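Local coordinates for protein class I phosphodiesterase PDEB1 (Leishmania major, PDB 2R8Q) that belongs to the class I phosphodiesterases and has an all-helical catalytic domain that binds a zinc and a magnesium ion and, in this model, 3-isobutyl-1-methylxanthine, at residues 216-230 against 313-326. Numbering follows the deposited sequence.
Sequences MAKHADALSRFTELA and VAGKFFRDIVGNLF
Helix 219-230 and helix 313-324 run nearly parallel, their axes 20° apart and 10.4 Å from each other at closest approach, with His-219, Leu-223, Phe-226 and Ala-230 turned toward the partner. Phe-226 buries the most surface against the other segment. With CG anti to the backbone N (chi1 170°), its ring extends across to Ile-321, whose CG2 sits over one face in a CH-pi contact, 4.0 Å from the ring centroid. The rim atom CE2 of Phe-226 comes to 3.4 Å from Ile-321 CA. Further round the ring, CZ meets Leu-325 CB at 3.7 Å, just where helix 313-324 ends, and Phe-326 lies obliquely against CE1. The same Ile-321 methyl also covers a face of Phe-317, so one branch is wedged between two aromatic rings. Both helices belong to the all-helical phosphodiesterase catalytic domain, and helix 239-254 packs against this pair, Thr-248 touching Phe-226. From that helix Lys-251 hydrogen-bonds His-219 ND1 and makes a cation-pi contact with Phe-317. His-219 in turn sets CE1 3.4 Å from Phe-317 CD1, the two ring planes inclined at 57°. No direct hydrogen bond joins the segments; water does so twice. One molecule links His-219 NE2 to Val-313 O, and the other donates to both Thr-227 OG1 and Asp-320 OD2, in each case at 2.6 Å. Leu-223 lies between the two bridges, CD1 against Phe-317 and CD2 beside the Asp-320 carboxylate. At the N-terminal end of 216-230, the bent chain of Met-216 brings CE to 3.7 Å from Val-313 CG1; the Met-216 side chain lies about 5 Å from the bound 3-isobutyl-1-methylxanthine, nearest atoms.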
loop_
_atom_site.group_PDB
_atom_site.type_symbol
_atom_site.label_atom_id
_atom_site.label_comp_id
_atom_site.label_asym_id
_atom_site.label_seq_id
_atom_site.Cartn_x
_atom_site.Cartn_y
_atom_site.Cartn_z
ATOM N N MET A 216 -8.061 -14.484 7.707
ATOM C CA MET A 216 -8.880 -15.664 7.973
ATOM C C MET A 216 -9.584 -16.260 6.762
ATOM O O MET A 216 -10.085 -17.385 6.827
ATOM C CB MET A 216 -9.896 -15.362 9.078
ATOM C CG MET A 216 -9.287 -15.302 10.476
ATOM S SD MET A 216 -8.446 -16.838 10.971
ATOM C CE MET A 216 -9.825 -17.863 11.423
ATOM N N ALA A 217 -9.628 -15.525 5.657
ATOM C CA ALA A 217 -10.267 -16.052 4.454
ATOM C C ALA A 217 -9.434 -17.215 3.919
ATOM O O ALA A 217 -9.932 -18.072 3.191
ATOM C CB ALA A 217 -10.382 -14.961 3.393
ATOM N N LYS A 218 -8.160 -17.241 4.299
ATOM C CA LYS A 218 -7.236 -18.279 3.853
ATOM C C LYS A 218 -7.070 -19.365 4.905
ATOM O O LYS A 218 -6.208 -20.232 4.776
ATOM C CB LYS A 218 -5.863 -17.662 3.565
ATOM C CG LYS A 218 -5.870 -16.548 2.532
ATOM C CD LYS A 218 -4.513 -15.853 2.454
ATOM C CE LYS A 218 -3.409 -16.809 2.025
ATOM N NZ LYS A 218 -2.090 -16.121 1.916
ATOM N N HIS A 219 -7.905 -19.329 5.937
ATOM C CA HIS A 219 -7.800 -20.292 7.029
ATOM C C HIS A 219 -7.805 -21.769 6.630
ATOM O O HIS A 219 -6.899 -22.515 6.997
ATOM C CB HIS A 219 -8.908 -20.046 8.052
ATOM C CG HIS A 219 -8.790 -20.907 9.268
ATOM N ND1 HIS A 219 -7.816 -20.713 10.225
ATOM C CD2 HIS A 219 -9.481 -22.007 9.653
ATOM C CE1 HIS A 219 -7.910 -21.658 11.143
ATOM N NE2 HIS A 219 -8.912 -22.455 10.820
ATOM N N ALA A 220 -8.827 -22.191 5.896
ATOM C CA ALA A 220 -8.933 -23.584 5.478
ATOM C C ALA A 220 -7.693 -24.041 4.717
ATOM O O ALA A 220 -7.152 -25.119 4.983
ATOM C CB ALA A 220 -10.180 -23.779 4.620
ATOM N N ASP A 221 -7.241 -23.222 3.775
ATOM C CA ASP A 221 -6.067 -23.562 2.984
ATOM C C ASP A 221 -4.820 -23.625 3.860
ATOM O O ASP A 221 -3.979 -24.514 3.703
ATOM C CB ASP A 221 -5.865 -22.534 1.869
ATOM C CG ASP A 221 -4.773 -22.936 0.905
ATOM O OD1 ASP A 221 -4.907 -24.005 0.274
ATOM O OD2 ASP A 221 -3.785 -22.185 0.775
ATOM N N ALA A 222 -4.707 -22.678 4.783
ATOM C CA ALA A 222 -3.569 -22.617 5.691
ATOM C C ALA A 222 -3.480 -23.891 6.525
ATOM O O ALA A 222 -2.395 -24.440 6.726
ATOM C CB ALA A 222 -3.699 -21.403 6.607
ATOM N N LEU A 223 -4.622 -24.360 7.015
ATOM C CA LEU A 223 -4.636 -25.575 7.822
ATOM C C LEU A 223 -4.340 -26.792 6.949
ATOM O O LEU A 223 -3.648 -27.714 7.379
ATOM C CB LEU A 223 -5.987 -25.739 8.528
ATOM C CG LEU A 223 -6.139 -26.951 9.456
ATOM C CD1 LEU A 223 -4.977 -27.009 10.437
ATOM C CD2 LEU A 223 -7.466 -26.858 10.201
ATOM N N SER A 224 -4.860 -26.785 5.725
ATOM C CA SER A 224 -4.638 -27.881 4.784
ATOM C C SER A 224 -3.147 -28.060 4.511
ATOM O O SER A 224 -2.630 -29.177 4.540
ATOM C CB SER A 224 -5.367 -27.600 3.467
ATOM O OG SER A 224 -5.044 -28.567 2.476
ATOM N N ARG A 225 -2.460 -26.954 4.238
ATOM C CA ARG A 225 -1.035 -27.010 3.956
ATOM C C ARG A 225 -0.245 -27.425 5.192
ATOM O O ARG A 225 0.745 -28.150 5.083
ATOM C CB ARG A 225 -0.552 -25.661 3.407
ATOM C CG ARG A 225 -1.083 -25.393 1.996
ATOM C CD ARG A 225 -0.571 -24.098 1.383
ATOM N NE ARG A 225 -1.077 -22.914 2.067
ATOM C CZ ARG A 225 -0.377 -22.199 2.941
ATOM N NH1 ARG A 225 0.868 -22.548 3.236
ATOM N NH2 ARG A 225 -0.920 -21.138 3.523
ATOM N N PHE A 226 -0.687 -26.981 6.367
ATOM C CA PHE A 226 -0.014 -27.351 7.609
ATOM C C PHE A 226 -0.140 -28.855 7.820
ATOM O O PHE A 226 0.812 -29.520 8.229
ATOM C CB PHE A 226 -0.641 -26.640 8.811
ATOM C CG PHE A 226 -0.142 -27.155 10.135
ATOM C CD1 PHE A 226 1.083 -26.740 10.643
ATOM C CD2 PHE A 226 -0.877 -28.100 10.846
ATOM C CE1 PHE A 226 1.575 -27.262 11.844
ATOM C CE2 PHE A 226 -0.394 -28.628 12.044
ATOM C CZ PHE A 226 0.833 -28.208 12.542
ATOM N N THR A 227 -1.329 -29.383 7.547
ATOM C CA THR A 227 -1.589 -30.808 7.708
ATOM C C THR A 227 -0.722 -31.635 6.761
ATOM O O THR A 227 -0.198 -32.684 7.146
ATOM C CB THR A 227 -3.069 -31.126 7.453
ATOM O OG1 THR A 227 -3.882 -30.299 8.296
ATOM C CG2 THR A 227 -3.359 -32.589 7.764
ATOM N N GLU A 228 -0.571 -31.166 5.523
ATOM C CA GLU A 228 0.255 -31.874 4.549
ATOM C C GLU A 228 1.697 -31.883 5.052
ATOM O O GLU A 228 2.428 -32.852 4.850
ATOM C CB GLU A 228 0.173 -31.193 3.178
ATOM C CG GLU A 228 0.996 -31.862 2.075
ATOM C CD GLU A 228 0.694 -33.343 1.919
ATOM O OE1 GLU A 228 -0.489 -33.727 2.025
ATOM O OE2 GLU A 228 1.639 -34.124 1.676
ATOM N N LEU A 229 2.100 -30.801 5.711
ATOM C CA LEU A 229 3.447 -30.706 6.263
ATOM C C LEU A 229 3.630 -31.834 7.275
ATOM O O LEU A 229 4.664 -32.501 7.306
ATOM C CB LEU A 229 3.641 -29.352 6.954
ATOM C CG LEU A 229 4.891 -29.183 7.820
ATOM C CD1 LEU A 229 6.129 -29.327 6.964
ATOM C CD2 LEU A 229 4.864 -27.822 8.501
ATOM N N ALA A 230 2.611 -32.045 8.100
ATOM C CA ALA A 230 2.647 -33.091 9.115
ATOM C C ALA A 230 2.507 -34.474 8.483
ATOM O O ALA A 230 3.048 -35.457 8.993
ATOM C CB ALA A 230 1.533 -32.864 10.134
ATOM N N VAL A 313 -14.009 -23.227 14.342
ATOM C CA VAL A 313 -12.805 -22.533 13.905
ATOM C C VAL A 313 -11.605 -22.782 14.810
ATOM O O VAL A 313 -10.764 -23.633 14.518
ATOM C CB VAL A 313 -13.033 -21.003 13.798
ATOM C CG1 VAL A 313 -11.760 -20.322 13.306
ATOM C CG2 VAL A 313 -14.183 -20.710 12.843
ATOM N N ALA A 314 -11.540 -22.049 15.915
ATOM C CA ALA A 314 -10.422 -22.144 16.850
ATOM C C ALA A 314 -10.207 -23.498 17.518
ATOM O O ALA A 314 -9.066 -23.936 17.681
ATOM C CB ALA A 314 -10.554 -21.061 17.914
ATOM N N GLY A 315 -11.295 -24.150 17.917
ATOM C CA GLY A 315 -11.187 -25.441 18.571
ATOM C C GLY A 315 -10.458 -26.482 17.746
ATOM O O GLY A 315 -9.458 -27.050 18.193
ATOM N N LYS A 316 -10.955 -26.738 16.541
ATOM C CA LYS A 316 -10.330 -27.719 15.665
ATOM C C LYS A 316 -8.917 -27.289 15.292
ATOM O O LYS A 316 -8.012 -28.118 15.213
ATOM C CB LYS A 316 -11.150 -27.911 14.386
ATOM C CG LYS A 316 -10.490 -28.862 13.392
ATOM C CD LYS A 316 -11.272 -28.983 12.094
ATOM C CE LYS A 316 -10.544 -29.882 11.107
ATOM N NZ LYS A 316 -11.267 -29.996 9.809
ATOM N N PHE A 317 -8.729 -25.992 15.069
ATOM C CA PHE A 317 -7.414 -25.487 14.691
ATOM C C PHE A 317 -6.354 -25.847 15.722
ATOM O O PHE A 317 -5.307 -26.391 15.374
ATOM C CB PHE A 317 -7.442 -23.966 14.496
ATOM C CG PHE A 317 -6.145 -23.401 13.978
ATOM C CD1 PHE A 317 -5.679 -23.745 12.712
ATOM C CD2 PHE A 317 -5.384 -22.535 14.758
ATOM C CE1 PHE A 317 -4.474 -23.235 12.228
ATOM C CE2 PHE A 317 -4.177 -22.017 14.283
ATOM C CZ PHE A 317 -3.722 -22.371 13.017
ATOM N N PHE A 318 -6.608 -25.545 16.991
ATOM C CA PHE A 318 -5.624 -25.868 18.019
ATOM C C PHE A 318 -5.454 -27.372 18.210
ATOM O O PHE A 318 -4.337 -27.860 18.368
ATOM C CB PHE A 318 -5.980 -25.202 19.355
ATOM C CG PHE A 318 -5.490 -23.782 19.467
ATOM C CD1 PHE A 318 -6.295 -22.716 19.070
ATOM C CD2 PHE A 318 -4.203 -23.517 19.920
ATOM C CE1 PHE A 318 -5.818 -21.403 19.122
ATOM C CE2 PHE A 318 -3.714 -22.209 19.976
ATOM C CZ PHE A 318 -4.522 -21.151 19.576
ATOM N N ARG A 319 -6.557 -28.111 18.192
ATOM C CA ARG A 319 -6.478 -29.556 18.352
ATOM C C ARG A 319 -5.614 -30.150 17.241
ATOM O O ARG A 319 -4.779 -31.022 17.486
ATOM C CB ARG A 319 -7.886 -30.158 18.319
ATOM C CG ARG A 319 -8.741 -29.712 19.496
ATOM C CD ARG A 319 -10.225 -29.805 19.192
ATOM N NE ARG A 319 -11.024 -29.178 20.241
ATOM C CZ ARG A 319 -12.295 -28.817 20.097
ATOM N NH1 ARG A 319 -12.916 -29.018 18.942
ATOM N NH2 ARG A 319 -12.945 -28.254 21.108
ATOM N N ASP A 320 -5.805 -29.653 16.025
ATOM C CA ASP A 320 -5.054 -30.133 14.870
ATOM C C ASP A 320 -3.572 -29.780 14.887
ATOM O O ASP A 320 -2.724 -30.649 14.686
ATOM C CB ASP A 320 -5.685 -29.603 13.581
ATOM C CG ASP A 320 -6.862 -30.438 13.124
ATOM O OD1 ASP A 320 -7.538 -31.041 13.984
ATOM O OD2 ASP A 320 -7.120 -30.482 11.904
ATOM N N ILE A 321 -3.242 -28.515 15.127
ATOM C CA ILE A 321 -1.836 -28.138 15.121
ATOM C C ILE A 321 -1.060 -28.678 16.314
ATOM O O ILE A 321 0.121 -28.995 16.190
ATOM C CB ILE A 321 -1.654 -26.602 15.029
ATOM C CG1 ILE A 321 -2.155 -25.923 16.305
ATOM C CG2 ILE A 321 -2.405 -26.073 13.810
ATOM C CD1 ILE A 321 -1.881 -24.422 16.330
ATOM N N VAL A 322 -1.715 -28.797 17.464
ATOM C CA VAL A 322 -1.046 -29.322 18.649
ATOM C C VAL A 322 -0.848 -30.830 18.508
ATOM O O VAL A 322 0.227 -31.356 18.795
ATOM C CB VAL A 322 -1.859 -29.036 19.933
ATOM C CG1 VAL A 322 -1.261 -29.789 21.114
ATOM C CG2 VAL A 322 -1.855 -27.544 20.222
ATOM N N GLY A 323 -1.887 -31.518 18.050
ATOM C CA GLY A 323 -1.797 -32.956 17.889
ATOM C C GLY A 323 -0.857 -33.407 16.786
ATOM O O GLY A 323 -0.272 -34.486 16.874
ATOM N N ASN A 324 -0.689 -32.581 15.757
ATOM C CA ASN A 324 0.165 -32.947 14.632
ATOM C C ASN A 324 1.605 -32.443 14.641
ATOM O O ASN A 324 2.434 -32.950 13.884
ATOM C CB ASN A 324 -0.499 -32.527 13.316
ATOM C CG ASN A 324 -1.726 -33.358 12.992
ATOM O OD1 ASN A 324 -1.654 -34.584 12.907
ATOM N ND2 ASN A 324 -2.860 -32.693 12.804
ATOM N N LEU A 325 1.918 -31.455 15.476
ATOM C CA LEU A 325 3.287 -30.950 15.509
ATOM C C LEU A 325 3.678 -30.166 16.760
ATOM O O LEU A 325 4.762 -30.369 17.308
ATOM C CB LEU A 325 3.552 -30.089 14.268
ATOM C CG LEU A 325 4.999 -29.639 14.053
ATOM C CD1 LEU A 325 5.902 -30.853 13.868
ATOM C CD2 LEU A 325 5.073 -28.734 12.838
ATOM N N PHE A 326 2.812 -29.260 17.206
ATOM C CA PHE A 326 3.111 -28.454 18.389
ATOM C C PHE A 326 2.640 -29.167 19.653
ATOM O O PHE A 326 1.761 -28.677 20.363
ATOM C CB PHE A 326 2.428 -27.083 18.303
ATOM C CG PHE A 326 2.735 -26.319 17.040
ATOM C CD1 PHE A 326 4.012 -26.331 16.491
ATOM C CD2 PHE A 326 1.750 -25.561 16.418
ATOM C CE1 PHE A 326 4.303 -25.596 15.342
ATOM C CE2 PHE A 326 2.034 -24.823 15.271
ATOM C CZ PHE A 326 3.312 -24.842 14.733
HETATM O O HOH W 1 -9.900 -24.785 12.177
HETATM O O HOH W 2 -6.189 -30.667 9.439
#